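Local coordinates for protein N(G),N(G)-dimethylarginine dimethylaminohydrolase (Pseudomonas aeruginosa, PDB 3RHY) that hydrolyses N-omega-methylated arginines, turning asymmetric dimethylarginine and monomethylarginine into citrulline with release of dimethylamine or methylamine, at residues R40-C45 and I206-R211; R106-G111 and A138-A143; E210-P215 and L228-I233. One frame throughout, in Å; residues are numbered along the deposited sequence.

Contact 1. Residues R40-C45 and I206-R211; sequences RALQTC and IWVNER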
loop_
_atom_site.group_PDB
_atom_site.type_symbol
_atom_site.label_atom_id
_atom_site.label_comp_id
_atom_site.label_asym_id
_atom_site.label_seq_id
_atom_site.Cartn_x
_atom_site.Cartn_y
_atom_site.Cartn_z
ATOM N N ARG A 40 6.594 -2.858 15.373
ATOM C CA ARG A 40 7.828 -2.545 16.072
ATOM C C ARG A 40 8.879 -1.963 15.136
ATOM O O ARG A 40 9.621 -1.065 15.519
ATOM C CB ARG A 40 8.348 -3.788 16.790
ATOM C CG ARG A 40 7.335 -4.335 17.777
ATOM C CD ARG A 40 7.910 -5.429 18.646
ATOM N NE ARG A 40 9.043 -4.935 19.414
ATOM C CZ ARG A 40 9.739 -5.662 20.279
ATOM N NH1 ARG A 40 9.418 -6.930 20.495
ATOM N NH2 ARG A 40 10.765 -5.118 20.920
ATOM N N ALA A 41 8.935 -2.457 13.905
ATOM C CA ALA A 41 9.894 -1.935 12.935
ATOM C C ALA A 41 9.533 -0.484 12.623
ATOM O O ALA A 41 10.398 0.392 12.566
ATOM C CB ALA A 41 9.861 -2.771 11.656
ATOM N N LEU A 42 8.245 -0.233 12.416
ATOM C CA LEU A 42 7.774 1.114 12.127
ATOM C C LEU A 42 8.001 2.009 13.342
ATOM O O LEU A 42 8.128 3.222 13.214
ATOM C CB LEU A 42 6.284 1.089 11.749
ATOM C CG LEU A 42 5.952 0.552 10.352
ATOM C CD1 LEU A 42 4.453 0.292 10.224
ATOM C CD2 LEU A 42 6.408 1.557 9.304
ATOM N N GLN A 43 8.069 1.401 14.522
ATOM C CA GLN A 43 8.283 2.152 15.757
ATOM C C GLN A 43 9.643 2.847 15.807
ATOM O O GLN A 43 9.869 3.706 16.666
ATOM C CB GLN A 43 8.147 1.227 16.974
ATOM C CG GLN A 43 6.757 1.173 17.583
ATOM C CD GLN A 43 6.647 0.135 18.692
ATOM O OE1 GLN A 43 6.461 -1.048 18.430
ATOM N NE2 GLN A 43 6.776 0.579 19.936
ATOM N N THR A 44 10.549 2.479 14.902
ATOM C CA THR A 44 11.885 3.080 14.884
ATOM C C THR A 44 12.054 4.082 13.758
ATOM O O THR A 44 13.149 4.600 13.549
ATOM C CB THR A 44 13.009 2.023 14.686
ATOM O OG1 THR A 44 12.943 1.506 13.352
ATOM C CG2 THR A 44 12.872 0.887 15.681
ATOM N N CYS A 45 10.976 4.365 13.038
ATOM C CA CYS A 45 11.050 5.273 11.909
ATOM C C CYS A 45 10.685 6.734 12.166
ATOM O O CYS A 45 10.392 7.479 11.233
ATOM C CB CYS A 45 10.204 4.694 10.777
ATOM S SG CYS A 45 10.777 3.028 10.282
ATOM N N ILE A 206 8.264 -0.688 1.376
ATOM C CA ILE A 206 7.820 0.642 1.747
ATOM C C ILE A 206 8.933 1.531 2.246
ATOM O O ILE A 206 9.721 1.151 3.112
ATOM C CB ILE A 206 6.713 0.614 2.824
ATOM C CG1 ILE A 206 7.201 -0.128 4.072
ATOM C CG2 ILE A 206 5.459 0.004 2.240
ATOM C CD1 ILE A 206 6.253 -0.040 5.242
ATOM N N TRP A 207 8.989 2.723 1.676
ATOM C CA TRP A 207 9.967 3.709 2.080
ATOM C C TRP A 207 9.320 4.446 3.253
ATOM O O TRP A 207 8.143 4.813 3.190
ATOM C CB TRP A 207 10.227 4.686 0.932
ATOM C CG TRP A 207 11.168 5.802 1.275
ATOM C CD1 TRP A 207 12.527 5.810 1.123
ATOM C CD2 TRP A 207 10.820 7.074 1.841
ATOM N NE1 TRP A 207 13.049 7.007 1.555
ATOM C CE2 TRP A 207 12.024 7.804 2.001
ATOM C CE3 TRP A 207 9.611 7.670 2.228
ATOM C CZ2 TRP A 207 12.052 9.099 2.532
ATOM C CZ3 TRP A 207 9.639 8.961 2.759
ATOM C CH2 TRP A 207 10.853 9.660 2.904
ATOM N N VAL A 208 10.079 4.636 4.325
ATOM C CA VAL A 208 9.592 5.353 5.498
ATOM C C VAL A 208 10.749 6.162 6.095
ATOM O O VAL A 208 11.551 5.641 6.861
ATOM C CB VAL A 208 9.020 4.383 6.583
ATOM C CG1 VAL A 208 8.416 5.178 7.733
ATOM C CG2 VAL A 208 7.959 3.480 5.978
ATOM N N ASN A 209 10.832 7.435 5.726
ATOM C CA ASN A 209 11.871 8.321 6.233
ATOM C C ASN A 209 13.276 7.759 6.054
ATOM O O ASN A 209 14.044 7.626 7.011
ATOM C CB ASN A 209 11.601 8.640 7.708
ATOM C CG ASN A 209 10.248 9.280 7.906
ATOM O OD1 ASN A 209 9.758 9.967 7.018
ATOM N ND2 ASN A 209 9.641 9.068 9.071
ATOM N N GLU A 210 13.594 7.437 4.803
ATOM C CA GLU A 210 14.895 6.904 4.416
ATOM C C GLU A 210 15.117 5.449 4.808
ATOM O O GLU A 210 16.149 4.862 4.461
ATOM C CB GLU A 210 16.018 7.789 4.965
ATOM C CG GLU A 210 16.928 8.339 3.882
ATOM C CD GLU A 210 16.157 8.951 2.724
ATOM O OE1 GLU A 210 15.794 8.213 1.781
ATOM O OE2 GLU A 210 15.903 10.171 2.761
ATOM N N ARG A 211 14.167 4.876 5.551
ATOM C CA ARG A 211 14.249 3.464 5.911
ATOM C C ARG A 211 13.411 2.779 4.853
ATOM O O ARG A 211 12.510 3.393 4.277
ATOM C CB ARG A 211 13.621 3.151 7.268
ATOM C CG ARG A 211 14.400 3.589 8.490
ATOM C CD ARG A 211 14.127 5.033 8.821
ATOM N NE ARG A 211 14.405 5.308 10.225
ATOM C CZ ARG A 211 14.420 6.525 10.759
ATOM N NH1 ARG A 211 14.680 6.679 12.046
ATOM N NH2 ARG A 211 14.191 7.584 9.998
HETATM O O HOH W 1 15.095 3.106 11.989
#

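Contact 2. Residues R106-G111 and A138-A143; sequences RIEAPG and ARQMIA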
loop_
_atom_site.group_PDB
_atom_site.type_symbol
_atom_site.label_atom_id
_atom_site.label_comp_id
_atom_site.label_asym_id
_atom_site.label_seq_id
_atom_site.Cartn_x
_atom_site.Cartn_y
_atom_site.Cartn_z
ATOM N N ARG A 106 -14.034 11.677 -1.121
ATOM C CA ARG A 106 -14.382 10.270 -1.242
ATOM C C ARG A 106 -14.830 9.836 -2.631
ATOM O O ARG A 106 -15.228 10.656 -3.465
ATOM C CB ARG A 106 -15.457 9.896 -0.210
ATOM C CG ARG A 106 -16.776 10.642 -0.334
ATOM C CD ARG A 106 -17.783 10.113 0.690
ATOM N NE ARG A 106 -17.259 10.183 2.053
ATOM C CZ ARG A 106 -17.020 11.320 2.697
ATOM N NH1 ARG A 106 -17.264 12.479 2.097
ATOM N NH2 ARG A 106 -16.522 11.304 3.926
ATOM N N ILE A 107 -14.752 8.529 -2.865
ATOM C CA ILE A 107 -15.150 7.928 -4.133
ATOM C C ILE A 107 -16.614 7.487 -4.018
ATOM O O ILE A 107 -16.994 6.833 -3.048
ATOM C CB ILE A 107 -14.269 6.698 -4.456
ATOM C CG1 ILE A 107 -12.796 7.112 -4.509
ATOM C CG2 ILE A 107 -14.694 6.081 -5.780
ATOM C CD1 ILE A 107 -12.466 8.065 -5.635
ATOM N N GLU A 108 -17.425 7.840 -5.011
ATOM C CA GLU A 108 -18.849 7.507 -5.010
ATOM C C GLU A 108 -19.198 6.382 -5.980
ATOM O O GLU A 108 -18.556 6.223 -7.017
ATOM C CB GLU A 108 -19.662 8.761 -5.366
ATOM C CG GLU A 108 -19.428 9.938 -4.425
ATOM C CD GLU A 108 -19.984 9.695 -3.027
ATOM O OE1 GLU A 108 -19.895 8.546 -2.534
ATOM O OE2 GLU A 108 -20.499 10.655 -2.410
ATOM N N ALA A 109 -20.218 5.601 -5.647
ATOM C CA ALA A 109 -20.638 4.510 -6.522
ATOM C C ALA A 109 -21.038 5.121 -7.865
ATOM O O ALA A 109 -21.456 6.285 -7.922
ATOM C CB ALA A 109 -21.812 3.770 -5.908
ATOM N N PRO A 110 -20.912 4.359 -8.964
ATOM C CA PRO A 110 -20.429 2.979 -9.049
ATOM C C PRO A 110 -18.910 2.862 -9.135
ATOM O O PRO A 110 -18.372 1.778 -9.369
ATOM C CB PRO A 110 -21.116 2.465 -10.307
ATOM C CG PRO A 110 -21.038 3.663 -11.207
ATOM C CD PRO A 110 -21.395 4.822 -10.282
ATOM N N GLY A 111 -18.216 3.977 -8.954
ATOM C CA GLY A 111 -16.768 3.930 -9.016
ATOM C C GLY A 111 -16.175 3.100 -7.887
ATOM O O GLY A 111 -16.662 3.149 -6.755
ATOM N N ALA A 138 -11.018 5.391 -10.970
ATOM C CA ALA A 138 -9.777 6.100 -11.249
ATOM C C ALA A 138 -10.056 7.526 -11.709
ATOM O O ALA A 138 -9.342 8.455 -11.339
ATOM C CB ALA A 138 -8.979 5.348 -12.318
ATOM N N ARG A 139 -11.094 7.685 -12.524
ATOM C CA ARG A 139 -11.483 8.990 -13.055
ATOM C C ARG A 139 -11.833 9.947 -11.926
ATOM O O ARG A 139 -11.424 11.105 -11.930
ATOM C CB ARG A 139 -12.699 8.849 -13.970
ATOM C CG ARG A 139 -13.122 10.147 -14.629
ATOM C CD ARG A 139 -14.493 10.024 -15.254
ATOM N NE ARG A 139 -15.548 10.012 -14.242
ATOM C CZ ARG A 139 -15.881 11.062 -13.493
ATOM N NH1 ARG A 139 -15.242 12.216 -13.639
ATOM N NH2 ARG A 139 -16.857 10.961 -12.605
ATOM N N GLN A 140 -12.615 9.463 -10.969
ATOM C CA GLN A 140 -13.002 10.285 -9.834
ATOM C C GLN A 140 -11.763 10.710 -9.054
ATOM O O GLN A 140 -11.572 11.894 -8.773
ATOM C CB GLN A 140 -13.960 9.515 -8.923
ATOM C CG GLN A 140 -15.398 9.519 -9.397
ATOM C CD GLN A 140 -16.328 8.794 -8.444
ATOM O OE1 GLN A 140 -16.291 9.016 -7.237
ATOM N NE2 GLN A 140 -17.175 7.934 -8.984
ATOM N N MET A 141 -10.918 9.739 -8.722
ATOM C CA MET A 141 -9.692 9.997 -7.981
ATOM C C MET A 141 -8.872 11.080 -8.671
ATOM O O MET A 141 -8.483 12.068 -8.047
ATOM C CB MET A 141 -8.868 8.712 -7.866
ATOM C CG MET A 141 -7.651 8.822 -6.961
ATOM S SD MET A 141 -8.072 9.248 -5.248
ATOM C CE MET A 141 -8.505 7.659 -4.581
ATOM N N ILE A 142 -8.617 10.897 -9.962
ATOM C CA ILE A 142 -7.839 11.870 -10.726
ATOM C C ILE A 142 -8.464 13.261 -10.670
ATOM O O ILE A 142 -7.748 14.261 -10.645
ATOM C CB ILE A 142 -7.692 11.440 -12.205
ATOM C CG1 ILE A 142 -6.857 10.159 -12.293
ATOM C CG2 ILE A 142 -7.041 12.556 -13.010
ATOM C CD1 ILE A 142 -6.780 9.570 -13.678
ATOM N N ALA A 143 -9.796 13.328 -10.653
ATOM C CA ALA A 143 -10.488 14.617 -10.592
ATOM C C ALA A 143 -10.215 15.300 -9.258
ATOM O O ALA A 143 -9.933 16.493 -9.212
ATOM C CB ALA A 143 -11.983 14.427 -10.776
HETATM O O HOH W 2 -16.025 11.488 -6.054
#

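Contact 3. Residues E210-P215 and L228-I233; sequences ERVIMP and LGYRVI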
loop_
_atom_site.group_PDB
_atom_site.type_symbol
_atom_site.label_atom_id
_atom_site.label_comp_id
_atom_site.label_asym_id
_atom_site.label_seq_id
_atom_site.Cartn_x
_atom_site.Cartn_y
_atom_site.Cartn_z
ATOM N N GLU A 210 13.594 7.437 4.803
ATOM C CA GLU A 210 14.895 6.904 4.416
ATOM C C GLU A 210 15.117 5.449 4.808
ATOM O O GLU A 210 16.149 4.862 4.461
ATOM C CB GLU A 210 16.018 7.789 4.965
ATOM C CG GLU A 210 16.928 8.339 3.882
ATOM C CD GLU A 210 16.157 8.951 2.724
ATOM O OE1 GLU A 210 15.794 8.213 1.781
ATOM O OE2 GLU A 210 15.903 10.171 2.761
ATOM N N ARG A 211 14.167 4.876 5.551
ATOM C CA ARG A 211 14.249 3.464 5.911
ATOM C C ARG A 211 13.411 2.779 4.853
ATOM O O ARG A 211 12.510 3.393 4.277
ATOM C CB ARG A 211 13.621 3.151 7.268
ATOM C CG ARG A 211 14.400 3.589 8.490
ATOM C CD ARG A 211 14.127 5.033 8.821
ATOM N NE ARG A 211 14.405 5.308 10.225
ATOM C CZ ARG A 211 14.420 6.525 10.759
ATOM N NH1 ARG A 211 14.680 6.679 12.046
ATOM N NH2 ARG A 211 14.191 7.584 9.998
ATOM N N VAL A 212 13.719 1.520 4.583
ATOM C CA VAL A 212 12.970 0.743 3.616
ATOM C C VAL A 212 12.635 -0.567 4.295
ATOM O O VAL A 212 13.523 -1.380 4.538
ATOM C CB VAL A 212 13.788 0.420 2.354
ATOM C CG1 VAL A 212 13.005 -0.547 1.473
ATOM C CG2 VAL A 212 14.092 1.692 1.577
ATOM N N ILE A 213 11.365 -0.759 4.632
ATOM C CA ILE A 213 10.946 -2.001 5.264
ATOM C C ILE A 213 10.558 -2.978 4.160
ATOM O O ILE A 213 9.740 -2.669 3.295
ATOM C CB ILE A 213 9.754 -1.777 6.232
ATOM C CG1 ILE A 213 10.221 -0.955 7.441
ATOM C CG2 ILE A 213 9.191 -3.119 6.690
ATOM C CD1 ILE A 213 9.093 -0.439 8.322
ATOM N N MET A 214 11.156 -4.162 4.197
ATOM C CA MET A 214 10.902 -5.173 3.180
ATOM C C MET A 214 10.665 -6.543 3.797
ATOM O O MET A 214 11.042 -6.796 4.937
ATOM C CB MET A 214 12.105 -5.257 2.247
ATOM C CG MET A 214 13.344 -5.831 2.927
ATOM S SD MET A 214 14.735 -6.062 1.791
ATOM C CE MET A 214 14.109 -7.443 0.768
ATOM N N PRO A 215 10.045 -7.454 3.039
ATOM C CA PRO A 215 9.785 -8.797 3.560
ATOM C C PRO A 215 11.097 -9.539 3.760
ATOM O O PRO A 215 12.026 -9.372 2.979
ATOM C CB PRO A 215 8.928 -9.425 2.469
ATOM C CG PRO A 215 9.414 -8.750 1.227
ATOM C CD PRO A 215 9.535 -7.314 1.664
ATOM N N LEU A 228 21.846 1.074 -2.639
ATOM C CA LEU A 228 21.273 2.341 -3.081
ATOM C C LEU A 228 21.418 3.437 -2.034
ATOM O O LEU A 228 21.301 4.625 -2.348
ATOM C CB LEU A 228 19.799 2.161 -3.431
ATOM C CG LEU A 228 19.549 1.577 -4.816
ATOM C CD1 LEU A 228 18.097 1.168 -4.950
ATOM C CD2 LEU A 228 19.934 2.612 -5.865
ATOM N N GLY A 229 21.663 3.038 -0.787
ATOM C CA GLY A 229 21.839 4.018 0.271
ATOM C C GLY A 229 20.705 4.089 1.273
ATOM O O GLY A 229 20.570 5.079 1.993
ATOM N N TYR A 230 19.890 3.041 1.316
ATOM C CA TYR A 230 18.761 2.987 2.239
ATOM C C TYR A 230 19.075 2.106 3.436
ATOM O O TYR A 230 19.863 1.163 3.354
ATOM C CB TYR A 230 17.512 2.421 1.540
ATOM C CG TYR A 230 16.980 3.268 0.410
ATOM C CD1 TYR A 230 16.313 4.470 0.663
ATOM C CD2 TYR A 230 17.172 2.886 -0.915
ATOM C CE1 TYR A 230 15.859 5.271 -0.381
ATOM C CE2 TYR A 230 16.720 3.679 -1.962
ATOM C CZ TYR A 230 16.069 4.867 -1.691
ATOM O OH TYR A 230 15.639 5.649 -2.739
ATOM N N ARG A 231 18.455 2.428 4.558
ATOM C CA ARG A 231 18.623 1.625 5.749
ATOM C C ARG A 231 17.526 0.591 5.565
ATOM O O ARG A 231 16.344 0.935 5.575
ATOM C CB ARG A 231 18.361 2.458 7.000
ATOM C CG ARG A 231 18.344 1.651 8.277
ATOM C CD ARG A 231 19.688 1.036 8.539
ATOM N NE ARG A 231 19.688 0.286 9.790
ATOM C CZ ARG A 231 20.786 -0.174 10.381
ATOM N NH1 ARG A 231 21.978 0.042 9.836
ATOM N NH2 ARG A 231 20.688 -0.860 11.517
ATOM N N VAL A 232 17.914 -0.664 5.364
ATOM C CA VAL A 232 16.951 -1.736 5.161
ATOM C C VAL A 232 16.527 -2.382 6.470
ATOM O O VAL A 232 17.339 -2.630 7.358
ATOM C CB VAL A 232 17.520 -2.854 4.224
ATOM C CG1 VAL A 232 16.590 -4.065 4.210
ATOM C CG2 VAL A 232 17.673 -2.325 2.813
ATOM N N ILE A 233 15.232 -2.627 6.587
ATOM C CA ILE A 233 14.683 -3.291 7.749
ATOM C C ILE A 233 13.788 -4.370 7.162
ATOM O O ILE A 233 12.851 -4.078 6.416
ATOM C CB ILE A 233 13.826 -2.358 8.615
ATOM C CG1 ILE A 233 14.659 -1.168 9.095
ATOM C CG2 ILE A 233 13.286 -3.137 9.817
ATOM C CD1 ILE A 233 13.906 -0.242 10.030
#

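Contact 1. Residues R40-C45 and I206-R211
Ile206 opens the approach of segment 206-211 to segment 40-45 on helix 28-42, its CD1 methyl facing CD2 of Leu42 at the long apolar distance of 4.4 Å. Val208, two residues on and on the same side of its strand, makes the closer packing. Its CG2 meets Leu42 CD2 at 4.1 Å, the two side chains crossing at about a right angle, while CG1, anti to the backbone N (chi1 -175°), lies 3.6 Å from Cys45 CB. The two methyls thus serve different partners, Leu42 and Cys45.

At Val208 the strand enters the type I' turn Val208-Arg211, and Asn209, with positive phi, projects its amide across the gap. Asn209 ND2 donates to Cys45 O over 2.8 Å; the bond is nearly straight, lies in the amide plane and runs almost along the C=O axis. OD1 is taken by the backbone N of Phe2, so both ends of the amide are engaged and its rotation is fixed.

Arg211 closes the turn and folds back at chi2 (84°). Its aliphatic part passes Cys45 SG, and Cys45 CA sits over one guanidinium face, towards the rim. In the guanidinium plane, Arg211 NH2 donates to Asn209 O at 3.0 Å, and NE reaches a water that in turn donates to Thr44 O. Arg211 NH1 makes a weak bond to Thr44 O at 3.0 Å, approaching obliquely, and a salt bridge with Asp46.

Leu42 and the Cys45 side chain therefore take the apolar packing, while the carbonyl oxygens of Thr44 and Cys45 are met by guanidinium, water and amide. Within the alpha/beta propeller (pentein) fold of the DDAH family, the arginine's charge, probably balanced by Asp46, ties segment 40-45, through its type I turn Leu42-Cys45, to the hairpin.

Contact 2. Residues R106-G111 and A138-A143
Gln140 reaches out from helix 135-147 and uses both ends of its amide on the backbone of one residue, Glu108. OE1 accepts from Glu108 N at 2.8 Å, with the donor in the carbonyl plane on a lone pair and an almost straight N-H...O angle of 171°. NE2 gives a hydrogen to Glu108 O at 3.0 Å; that oxygen lies near the Gln140 amide plane, although the donor is tilted 22° from the plane of the Glu108 carbonyl. The glutamine chain is extended beyond CG (chi2 -178°), which carries the amide from the helix surface to the loop.

Water adds a third link. One molecule donates to Gln140 OE1 and to Arg106 O, 2.8 Å from each, so the glutamine oxygen receives both a backbone N-H and a water. NE2 also has a second acceptor, the carboxylate of Glu136 one helical turn earlier.

Ile107 flanks the amide, its CG2 lying 3.6 Å from Gln140 OE1. Its apolar packing is made by CD1, which reaches the helix beside Gln140 CB. Met141, bent at chi2 and chi3, brings its CE methyl to 4.1 Å from Ile107 CD1; Val113 touches both side chains and extends this apolar patch.

Here a side-chain amide mimics a neighbouring strand by pairing with the N-H and C=O of a single residue. The loop leaving strand 104-106 is thereby fastened to the helix although it has no regular secondary structure. The two bonds together hold the Gln140 amide in one orientation, and the bond to Glu136 is consistent with it.

Contact 3. Residues E210-P215 and L228-I233
Strands 211-215 and 231-233 run parallel, their axes 4.7 Å apart at closest approach and inclined by 28°, with Arg211 beside Arg231, Val212 beside Val232 and Ile213 beside Ile233. Val212 bonds through both its N-H and its C=O: N to Arg231 O at 2.9 Å, and O from Ile233 N. Met214 N then donates to Ile233 O at 2.8 Å, while Arg231 N makes a weak bond of 3.4 Å to Glu210 O.

On one face, Ile213 CG1 packs against Ile233 CB at 4.0 Å, and the Ile233 side chain lies alongside the aliphatic part of Arg211, pointing the same way. Val212 points to the other face; its CG2 is anti to the carbonyl carbon, which sets this methyl on the Tyr230 side, 3.5 Å from Tyr230 CG and oblique to the ring. Glu210 OE1 approaches the same ring at its edge, 3.7 Å from Tyr230 CE1; this oxygen also accepts from Trp207 and His172, and the Tyr230 hydroxyl is hydrogen-bonded to the Asn174 amide nitrogen. Met214 SD touches Val232 CG1 at 3.6 Å.

The pair forms the two strands of a beta-alpha-beta unit. Helix 219-228, which ends in a Schellman motif at Gly229, makes the crossover and sends Ile225 onto Val212, Tyr230 and Val232. Helix 28-42 lies against the opposite face, where Ala41 meets both Ile213 and Ile233.

In the fold
Contacts 1 and 3 have centres 8 Å apart and Glu210 and Arg211 in common. Strand 211-215 is the middle strand of a three-stranded sheet, antiparallel to 206-208 and parallel to 231-235; Leu42 of contact 1 packs on Ile213 of contact 3, 3.5 Å between CD2 and CD1. Contact 2 stands apart across the chain's centre, its centre 30 Å from that of contact 1 and 33 Å from that of contact 3. The bound (4-chloropyridin-2-yl)methanol lies about 10 Å from the Ile206 side chain, which is about 8 Å from that of Cys249, the probable nucleophile. In contact 2, Met141 lies about 10 Å from Asp66 of the ligand pocket, side chain to side chain.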